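Long-range contact in Lin2118 protein (Listeria innocua, PDB 3OOU), which probably acts as a DNA-binding transcription regulator, this chain being the C-terminal helix-turn-helix part, of AraC type, of a longer response-regulator protein: residues L11-L24 against F50-A62. Sequence-based numbering, arbitrary orientation.
Sequences LSYITEHFSEGMSL and FTDYLNRYRVNYA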
ATOM      1  N   LEU A  11       6.479   6.720   8.133  1.00 22.82           N
ATOM      2  CA  LEU A  11       5.703   7.336   7.065  1.00 22.71           C
ATOM      3  C   LEU A  11       6.587   7.657   5.868  1.00 22.94           C
ATOM      4  O   LEU A  11       6.218   7.375   4.731  1.00 23.04           O
ATOM      5  CB  LEU A  11       4.967   8.588   7.560  1.00 22.67           C
ATOM      6  CG  LEU A  11       3.822   8.383   8.559  1.00 21.81           C
ATOM      7  CD1 LEU A  11       3.367   9.712   9.137  1.00 22.15           C
ATOM      8  CD2 LEU A  11       2.643   7.638   7.931  1.00 21.21           C
ATOM      9  N   SER A  12       7.766   8.223   6.132  1.00 23.55           N
ATOM     10  CA  SER A  12       8.714   8.543   5.069  1.00 24.28           C
ATOM     11  C   SER A  12       9.249   7.278   4.390  1.00 24.13           C
ATOM     12  O   SER A  12       9.391   7.241   3.170  1.00 23.98           O
ATOM     13  CB  SER A  12       9.849   9.420   5.606  1.00 24.76           C
ATOM     14  OG  SER A  12       9.335  10.663   6.067  1.00 26.84           O
ATOM     15  N   TYR A  13       9.520   6.244   5.187  1.00 24.63           N
ATOM     16  CA  TYR A  13       9.967   4.946   4.670  1.00 24.97           C
ATOM     17  C   TYR A  13       8.985   4.328   3.669  1.00 24.72           C
ATOM     18  O   TYR A  13       9.397   3.791   2.638  1.00 24.33           O
ATOM     19  CB  TYR A  13      10.199   3.967   5.823  1.00 25.39           C
ATOM     20  CG  TYR A  13      11.063   2.781   5.464  1.00 28.05           C
ATOM     21  CD1 TYR A  13      12.450   2.843   5.607  1.00 30.44           C
ATOM     22  CD2 TYR A  13      10.499   1.594   4.994  1.00 29.68           C
ATOM     23  CE1 TYR A  13      13.254   1.759   5.288  1.00 32.29           C
ATOM     24  CE2 TYR A  13      11.297   0.495   4.675  1.00 32.04           C
ATOM     25  CZ  TYR A  13      12.675   0.590   4.825  1.00 32.76           C
ATOM     26  OH  TYR A  13      13.480  -0.483   4.510  1.00 34.19           O
ATOM     27  N   ILE A  14       7.693   4.399   3.986  1.00 24.81           N
ATOM     28  CA  ILE A  14       6.648   3.909   3.077  1.00 25.36           C
ATOM     29  C   ILE A  14       6.773   4.542   1.687  1.00 25.93           C
ATOM     30  O   ILE A  14       6.716   3.834   0.687  1.00 25.76           O
ATOM     31  CB  ILE A  14       5.222   4.082   3.677  1.00 25.14           C
ATOM     32  CG1 ILE A  14       5.031   3.124   4.861  1.00 25.59           C
ATOM     33  CG2 ILE A  14       4.137   3.854   2.604  1.00 25.70           C
ATOM     34  CD1 ILE A  14       3.770   3.355   5.684  1.00 26.01           C
ATOM     35  N   THR A  15       6.988   5.861   1.632  1.00 26.94           N
ATOM     36  CA  THR A  15       7.119   6.592   0.368  0.50 27.69           C
ATOM     37  C   THR A  15       8.298   6.097  -0.480  1.00 28.10           C
ATOM     38  O   THR A  15       8.230   6.073  -1.711  1.00 28.42           O
ATOM     39  CB  THR A  15       7.252   8.116   0.630  0.50 28.00           C
ATOM     40  OG1 THR A  15       6.191   8.547   1.494  0.50 27.88           O
ATOM     41  CG2 THR A  15       7.195   8.910  -0.667  0.50 28.59           C
ATOM     42  N   GLU A  16       9.386   5.718   0.190  1.00 28.66           N
ATOM     43  CA  GLU A  16      10.599   5.245  -0.483  1.00 29.42           C
ATOM     44  C   GLU A  16      10.513   3.796  -0.951  1.00 28.59           C
ATOM     45  O   GLU A  16      11.185   3.408  -1.913  1.00 29.14           O
ATOM     46  CB  GLU A  16      11.806   5.363   0.451  1.00 30.21           C
ATOM     47  CG  GLU A  16      11.890   6.655   1.238  1.00 33.13           C
ATOM     48  CD  GLU A  16      12.891   7.634   0.671  1.00 35.96           C
ATOM     49  OE1 GLU A  16      13.435   7.381  -0.428  1.00 37.50           O
ATOM     50  OE2 GLU A  16      13.141   8.663   1.337  1.00 37.21           O
ATOM     51  N   HIS A  17       9.707   2.993  -0.260  1.00 27.25           N
ATOM     52  CA  HIS A  17       9.773   1.545  -0.416  1.00 26.23           C
ATOM     53  C   HIS A  17       8.419   0.857  -0.626  1.00 24.88           C
ATOM     54  O   HIS A  17       8.335  -0.368  -0.555  1.00 24.28           O
ATOM     55  CB  HIS A  17      10.485   0.930   0.797  1.00 26.58           C
ATOM     56  CG  HIS A  17      11.871   1.453   1.019  1.00 27.99           C
ATOM     57  ND1 HIS A  17      12.921   1.153   0.179  1.00 29.46           N
ATOM     58  CD2 HIS A  17      12.379   2.254   1.984  1.00 28.76           C
ATOM     59  CE1 HIS A  17      14.017   1.750   0.618  1.00 30.05           C
ATOM     60  NE2 HIS A  17      13.715   2.419   1.714  1.00 29.56           N
ATOM     61  N   PHE A  18       7.367   1.629  -0.900  1.00 24.18           N
ATOM     62  CA  PHE A  18       6.003   1.070  -0.960  1.00 23.16           C
ATOM     63  C   PHE A  18       5.838  -0.125  -1.909  1.00 22.49           C
ATOM     64  O   PHE A  18       4.969  -0.975  -1.690  1.00 21.88           O
ATOM     65  CB  PHE A  18       4.965   2.160  -1.280  1.00 23.27           C
ATOM     66  CG  PHE A  18       4.975   2.607  -2.714  1.00 23.36           C
ATOM     67  CD1 PHE A  18       4.129   2.007  -3.647  1.00 24.29           C
ATOM     68  CD2 PHE A  18       5.834   3.620  -3.140  1.00 23.87           C
ATOM     69  CE1 PHE A  18       4.142   2.405  -4.977  1.00 24.86           C
ATOM     70  CE2 PHE A  18       5.850   4.030  -4.465  1.00 24.12           C
ATOM     71  CZ  PHE A  18       5.001   3.423  -5.389  1.00 24.88           C
ATOM     72  N   SER A  19       6.658  -0.194  -2.956  1.00 22.31           N
ATOM     73  CA  SER A  19       6.535  -1.271  -3.942  1.00 22.26           C
ATOM     74  C   SER A  19       7.220  -2.579  -3.544  1.00 21.76           C
ATOM     75  O   SER A  19       7.025  -3.607  -4.195  1.00 21.66           O
ATOM     76  CB  SER A  19       7.013  -0.814  -5.326  1.00 23.11           C
ATOM     77  OG  SER A  19       8.418  -0.915  -5.442  1.00 25.10           O
ATOM     78  N   GLU A  20       8.021  -2.539  -2.480  1.00 21.19           N
ATOM     79  CA  GLU A  20       8.670  -3.766  -2.025  0.50 21.42           C
ATOM     80  C   GLU A  20       7.865  -4.439  -0.929  1.00 20.78           C
ATOM     81  O   GLU A  20       6.915  -3.861  -0.394  1.00 20.34           O
ATOM     82  CB  GLU A  20      10.129  -3.538  -1.611  0.50 21.97           C
ATOM     83  CG  GLU A  20      10.362  -2.435  -0.615  0.50 22.98           C
ATOM     84  CD  GLU A  20      11.836  -2.157  -0.411  0.50 24.38           C
ATOM     85  OE1 GLU A  20      12.348  -1.174  -0.989  0.50 24.85           O
ATOM     86  OE2 GLU A  20      12.485  -2.936   0.314  0.50 25.68           O
ATOM     87  N   GLY A  21       8.212  -5.692  -0.640  1.00 20.40           N
ATOM     88  CA  GLY A  21       7.544  -6.444   0.408  1.00 20.18           C
ATOM     89  C   GLY A  21       7.745  -5.698   1.712  1.00 19.90           C
ATOM     90  O   GLY A  21       8.875  -5.373   2.093  1.00 20.72           O
HETATM   91  N   MSE A  22       6.647  -5.415   2.393  1.00 19.28           N
HETATM   92  CA  MSE A  22       6.695  -4.619   3.602  1.00 18.71           C
HETATM   93  C   MSE A  22       5.602  -5.051   4.550  1.00 18.08           C
HETATM   94  O   MSE A  22       4.458  -5.274   4.141  1.00 18.68           O
HETATM   95  CB  MSE A  22       6.510  -3.134   3.260  1.00 19.13           C
HETATM   96  CG  MSE A  22       6.802  -2.200   4.419  1.00 20.36           C
HETATM   97 SE   MSE A  22       6.490  -0.374   3.897  0.70 22.75          SE
HETATM   98  CE  MSE A  22       7.488  -0.332   2.285  1.00 22.61           C
ATOM     99  N   SER A  23       5.958  -5.156   5.823  1.00 16.86           N
ATOM    100  CA  SER A  23       4.991  -5.449   6.867  1.00 15.75           C
ATOM    101  C   SER A  23       5.495  -4.842   8.162  1.00 15.12           C
ATOM    102  O   SER A  23       6.638  -4.351   8.228  1.00 15.36           O
ATOM    103  CB  SER A  23       4.843  -6.966   7.041  1.00 15.76           C
ATOM    104  OG  SER A  23       6.058  -7.533   7.515  1.00 16.40           O
ATOM    105  N   LEU A  24       4.673  -4.896   9.205  1.00 14.46           N
ATOM    106  CA  LEU A  24       5.148  -4.506  10.531  1.00 14.56           C
ATOM    107  C   LEU A  24       6.388  -5.294  10.940  1.00 14.84           C
ATOM    108  O   LEU A  24       7.288  -4.742  11.570  1.00 15.43           O
ATOM    109  CB  LEU A  24       4.047  -4.637  11.581  1.00 14.33           C
ATOM    110  CG  LEU A  24       2.914  -3.615  11.455  1.00 14.35           C
ATOM    111  CD1 LEU A  24       1.811  -3.967  12.430  1.00 14.66           C
ATOM    112  CD2 LEU A  24       3.438  -2.209  11.712  1.00 14.72           C
ATOM    113  N   PHE A  50      -1.782  -0.108  10.192  1.00 17.06           N
ATOM    114  CA  PHE A  50      -0.697   0.039   9.240  1.00 16.23           C
ATOM    115  C   PHE A  50      -1.057  -0.526   7.862  1.00 15.94           C
ATOM    116  O   PHE A  50      -0.828   0.124   6.837  1.00 15.38           O
ATOM    117  CB  PHE A  50       0.582  -0.633   9.775  1.00 16.44           C
ATOM    118  CG  PHE A  50       1.652  -0.793   8.738  1.00 16.68           C
ATOM    119  CD1 PHE A  50       2.508   0.262   8.432  1.00 18.07           C
ATOM    120  CD2 PHE A  50       1.787  -1.997   8.044  1.00 17.11           C
ATOM    121  CE1 PHE A  50       3.488   0.120   7.459  1.00 19.43           C
ATOM    122  CE2 PHE A  50       2.767  -2.149   7.065  1.00 18.26           C
ATOM    123  CZ  PHE A  50       3.613  -1.088   6.770  1.00 18.47           C
ATOM    124  N   THR A  51      -1.608  -1.735   7.829  1.00 15.78           N
ATOM    125  CA  THR A  51      -1.896  -2.357   6.534  1.00 16.63           C
ATOM    126  C   THR A  51      -2.959  -1.595   5.747  1.00 16.06           C
ATOM    127  O   THR A  51      -2.895  -1.552   4.519  1.00 16.33           O
ATOM    128  CB  THR A  51      -2.264  -3.857   6.642  1.00 17.19           C
ATOM    129  OG1 THR A  51      -3.471  -4.011   7.388  1.00 19.39           O
ATOM    130  CG2 THR A  51      -1.134  -4.645   7.293  1.00 18.58           C
ATOM    131  N   ASP A  52      -3.922  -0.982   6.440  1.00 16.28           N
ATOM    132  CA  ASP A  52      -4.948  -0.190   5.747  1.00 16.32           C
ATOM    133  C   ASP A  52      -4.365   1.093   5.141  1.00 15.48           C
ATOM    134  O   ASP A  52      -4.691   1.454   4.003  1.00 15.44           O
ATOM    135  CB  ASP A  52      -6.145   0.089   6.665  1.00 17.35           C
ATOM    136  CG  ASP A  52      -6.901  -1.184   7.031  1.00 20.29           C
ATOM    137  OD1 ASP A  52      -7.192  -1.986   6.118  1.00 22.24           O
ATOM    138  OD2 ASP A  52      -7.196  -1.387   8.229  1.00 24.38           O
ATOM    139  N   TYR A  53      -3.469   1.751   5.877  1.00 14.71           N
ATOM    140  CA  TYR A  53      -2.754   2.909   5.345  1.00 14.11           C
ATOM    141  C   TYR A  53      -1.916   2.508   4.129  1.00 13.54           C
ATOM    142  O   TYR A  53      -1.922   3.195   3.103  1.00 13.49           O
ATOM    143  CB  TYR A  53      -1.844   3.526   6.410  1.00 14.27           C
ATOM    144  CG  TYR A  53      -1.028   4.700   5.908  1.00 14.58           C
ATOM    145  CD1 TYR A  53      -1.477   6.010   6.085  1.00 16.82           C
ATOM    146  CD2 TYR A  53       0.194   4.504   5.256  1.00 15.03           C
ATOM    147  CE1 TYR A  53      -0.736   7.090   5.623  1.00 17.54           C
ATOM    148  CE2 TYR A  53       0.939   5.580   4.793  1.00 16.29           C
ATOM    149  CZ  TYR A  53       0.464   6.870   4.978  1.00 17.80           C
ATOM    150  OH  TYR A  53       1.187   7.948   4.528  1.00 20.40           O
ATOM    151  N   LEU A  54      -1.189   1.400   4.251  1.00 13.32           N
ATOM    152  CA  LEU A  54      -0.334   0.944   3.170  1.00 12.84           C
ATOM    153  C   LEU A  54      -1.133   0.559   1.922  1.00 12.93           C
ATOM    154  O   LEU A  54      -0.741   0.918   0.804  1.00 13.11           O
ATOM    155  CB  LEU A  54       0.572  -0.203   3.635  1.00 12.90           C
ATOM    156  CG  LEU A  54       1.569  -0.731   2.602  1.00 13.76           C
ATOM    157  CD1 LEU A  54       2.528   0.359   2.100  1.00 15.14           C
ATOM    158  CD2 LEU A  54       2.346  -1.897   3.193  1.00 15.78           C
ATOM    159  N   ASN A  55      -2.252  -0.137   2.111  1.00 12.97           N
ATOM    160  CA  ASN A  55      -3.126  -0.478   0.987  1.00 13.39           C
ATOM    161  C   ASN A  55      -3.666   0.758   0.263  1.00 13.57           C
ATOM    162  O   ASN A  55      -3.646   0.800  -0.966  1.00 13.99           O
ATOM    163  CB  ASN A  55      -4.269  -1.408   1.430  1.00 13.83           C
ATOM    164  CG  ASN A  55      -3.837  -2.867   1.524  1.00 14.72           C
ATOM    165  OD1 ASN A  55      -4.002  -3.518   2.565  1.00 18.53           O
ATOM    166  ND2 ASN A  55      -3.289  -3.388   0.438  1.00 13.58           N
ATOM    167  N   ARG A  56      -4.139   1.764   1.002  1.00 13.53           N
ATOM    168  CA  ARG A  56      -4.622   2.979   0.349  0.50 13.93           C
ATOM    169  C   ARG A  56      -3.496   3.635  -0.458  1.00 13.79           C
ATOM    170  O   ARG A  56      -3.717   4.072  -1.596  1.00 13.97           O
ATOM    171  CB  ARG A  56      -5.239   3.961   1.350  0.50 14.39           C
ATOM    172  CG  ARG A  56      -6.078   5.052   0.673  0.50 15.86           C
ATOM    173  CD  ARG A  56      -6.634   6.055   1.674  0.50 18.37           C
ATOM    174  NE  ARG A  56      -5.646   6.369   2.694  0.50 20.21           N
ATOM    175  CZ  ARG A  56      -5.686   5.910   3.938  0.50 21.10           C
ATOM    176  NH1 ARG A  56      -6.689   5.135   4.331  0.50 22.32           N
ATOM    177  NH2 ARG A  56      -4.727   6.233   4.789  0.50 21.52           N
ATOM    178  N   TYR A  57      -2.297   3.683   0.122  1.00 13.96           N
ATOM    179  CA  TYR A  57      -1.141   4.295  -0.526  1.00 14.35           C
ATOM    180  C   TYR A  57      -0.814   3.570  -1.842  1.00 13.94           C
ATOM    181  O   TYR A  57      -0.635   4.195  -2.889  1.00 14.37           O
ATOM    182  CB  TYR A  57       0.070   4.294   0.427  1.00 14.48           C
ATOM    183  CG  TYR A  57       1.203   5.181  -0.036  1.00 16.62           C
ATOM    184  CD1 TYR A  57       1.296   6.504   0.393  1.00 19.12           C
ATOM    185  CD2 TYR A  57       2.174   4.702  -0.918  1.00 17.38           C
ATOM    186  CE1 TYR A  57       2.330   7.326  -0.043  1.00 21.31           C
ATOM    187  CE2 TYR A  57       3.211   5.519  -1.360  1.00 20.16           C
ATOM    188  CZ  TYR A  57       3.286   6.827  -0.914  1.00 21.33           C
ATOM    189  OH  TYR A  57       4.308   7.650  -1.356  1.00 24.63           O
ATOM    190  N   ARG A  58      -0.779   2.243  -1.781  1.00 13.76           N
ATOM    191  CA  ARG A  58      -0.475   1.419  -2.942  1.00 13.30           C
ATOM    192  C   ARG A  58      -1.554   1.492  -4.010  1.00 13.62           C
ATOM    193  O   ARG A  58      -1.250   1.566  -5.204  1.00 14.09           O
ATOM    194  CB  ARG A  58      -0.272  -0.024  -2.500  1.00 12.79           C
ATOM    195  CG  ARG A  58       1.034  -0.225  -1.749  1.00 12.57           C
ATOM    196  CD  ARG A  58       1.137  -1.626  -1.185  1.00 12.89           C
ATOM    197  NE  ARG A  58       2.530  -1.942  -0.872  1.00 14.12           N
ATOM    198  CZ  ARG A  58       2.931  -3.034  -0.228  1.00 14.30           C
ATOM    199  NH1 ARG A  58       2.039  -3.920   0.210  1.00 14.71           N
ATOM    200  NH2 ARG A  58       4.230  -3.242  -0.019  1.00 15.08           N
ATOM    201  N   VAL A  59      -2.816   1.483  -3.582  1.00 13.84           N
ATOM    202  CA  VAL A  59      -3.930   1.565  -4.527  1.00 14.21           C
ATOM    203  C   VAL A  59      -3.935   2.923  -5.231  1.00 14.75           C
ATOM    204  O   VAL A  59      -4.228   2.999  -6.424  1.00 15.51           O
ATOM    205  CB  VAL A  59      -5.288   1.241  -3.851  1.00 13.77           C
ATOM    206  CG1 VAL A  59      -6.458   1.617  -4.754  1.00 14.82           C
ATOM    207  CG2 VAL A  59      -5.354  -0.239  -3.498  1.00 14.43           C
ATOM    208  N   ASN A  60      -3.577   3.985  -4.511  1.00 15.28           N
ATOM    209  CA  ASN A  60      -3.498   5.303  -5.145  1.00 16.26           C
ATOM    210  C   ASN A  60      -2.466   5.350  -6.262  1.00 16.04           C
ATOM    211  O   ASN A  60      -2.693   5.987  -7.282  1.00 16.88           O
ATOM    212  CB  ASN A  60      -3.279   6.416  -4.122  1.00 17.11           C
ATOM    213  CG  ASN A  60      -4.562   6.796  -3.406  1.00 19.14           C
ATOM    214  OD1 ASN A  60      -5.663   6.505  -3.884  1.00 21.89           O
ATOM    215  ND2 ASN A  60      -4.429   7.434  -2.256  1.00 21.68           N
ATOM    216  N   TYR A  61      -1.349   4.654  -6.080  1.00 15.59           N
ATOM    217  CA  TYR A  61      -0.382   4.516  -7.156  1.00 15.65           C
ATOM    218  C   TYR A  61      -0.959   3.707  -8.319  1.00 15.56           C
ATOM    219  O   TYR A  61      -0.884   4.130  -9.476  1.00 15.41           O
ATOM    220  CB  TYR A  61       0.908   3.860  -6.657  1.00 15.71           C
ATOM    221  CG  TYR A  61       1.969   3.836  -7.727  1.00 16.87           C
ATOM    222  CD1 TYR A  61       2.721   4.977  -7.977  1.00 19.06           C
ATOM    223  CD2 TYR A  61       2.205   2.699  -8.498  1.00 19.32           C
ATOM    224  CE1 TYR A  61       3.684   5.005  -8.942  1.00 21.34           C
ATOM    225  CE2 TYR A  61       3.195   2.717  -9.497  1.00 20.50           C
ATOM    226  CZ  TYR A  61       3.927   3.891  -9.698  1.00 21.80           C
ATOM    227  OH  TYR A  61       4.916   4.006 -10.647  1.00 24.85           O
ATOM    228  N   ALA A  62      -1.536   2.547  -8.000  1.00 15.64           N
ATOM    229  CA  ALA A  62      -2.057   1.627  -9.011  1.00 15.76           C
ATOM    230  C   ALA A  62      -3.086   2.300  -9.901  1.00 16.66           C
ATOM    231  O   ALA A  62      -3.075   2.109 -11.118  1.00 16.92           O
ATOM    232  CB  ALA A  62      -2.659   0.389  -8.349  1.00 15.68           C
TER
HETATM  233  O   HOH W   1       3.694   7.692   3.781  1.00 26.46           O
HETATM  234  O   HOH W   2       4.100  -6.010   1.044  1.00 17.84           O
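Arg58 holds a single backbone oxygen, Phe18 O, with two nitrogens approaching side-on. Arg58 NE lies 2.7 Å from Phe18 O and within the carbonyl plane, its N-H...O angle 149°, whereas Arg58 NH2 meets the same oxygen at 2.9 Å from a tilted direction. Extended from CG to NE, the arginine lays its guanidinium over Leu54 CD2, which covers one face. A water accepts from both Met22 N and Arg58 NH2, tying the loop after helix 6-17 to the same group. Beside this grip, Phe18 joins Tyr57 and Tyr61 of helix 50-68 in an aromatic cluster. The edge of Tyr57 points toward the Phe18 face, ring centroids 5.4 Å apart and planes at 64°, while Phe18 CZ sits over a face of Tyr61. Phe18 CG lies between its backbone N and carbonyl carbon, which helps set the ring beside both tyrosines. One helical turn earlier, Ile14 is a knob among Phe50, Tyr53, Leu54 and Tyr57: CG2 stands over the Tyr57 face, 14° off its normal, and Ile14 CD1 reaches Phe50 CE1 at 3.7 Å. Leu24 CD2 packs off-centre against Phe50, and the selenium of selenomethionine Met22 lies at the edge of the same ring. A second water donates to Leu11 O and hydrogen-bonds Tyr53 OH. Leu27 of helix 24-31 also touches Phe50; the long helix 50-68 is consistent with the linker helix of AraC-type DNA-binding domains. The chemistry implies an apolar and aromatic interface whose loop end is fixed by one buried arginine, its charge probably polarising the Phe18 carbonyl.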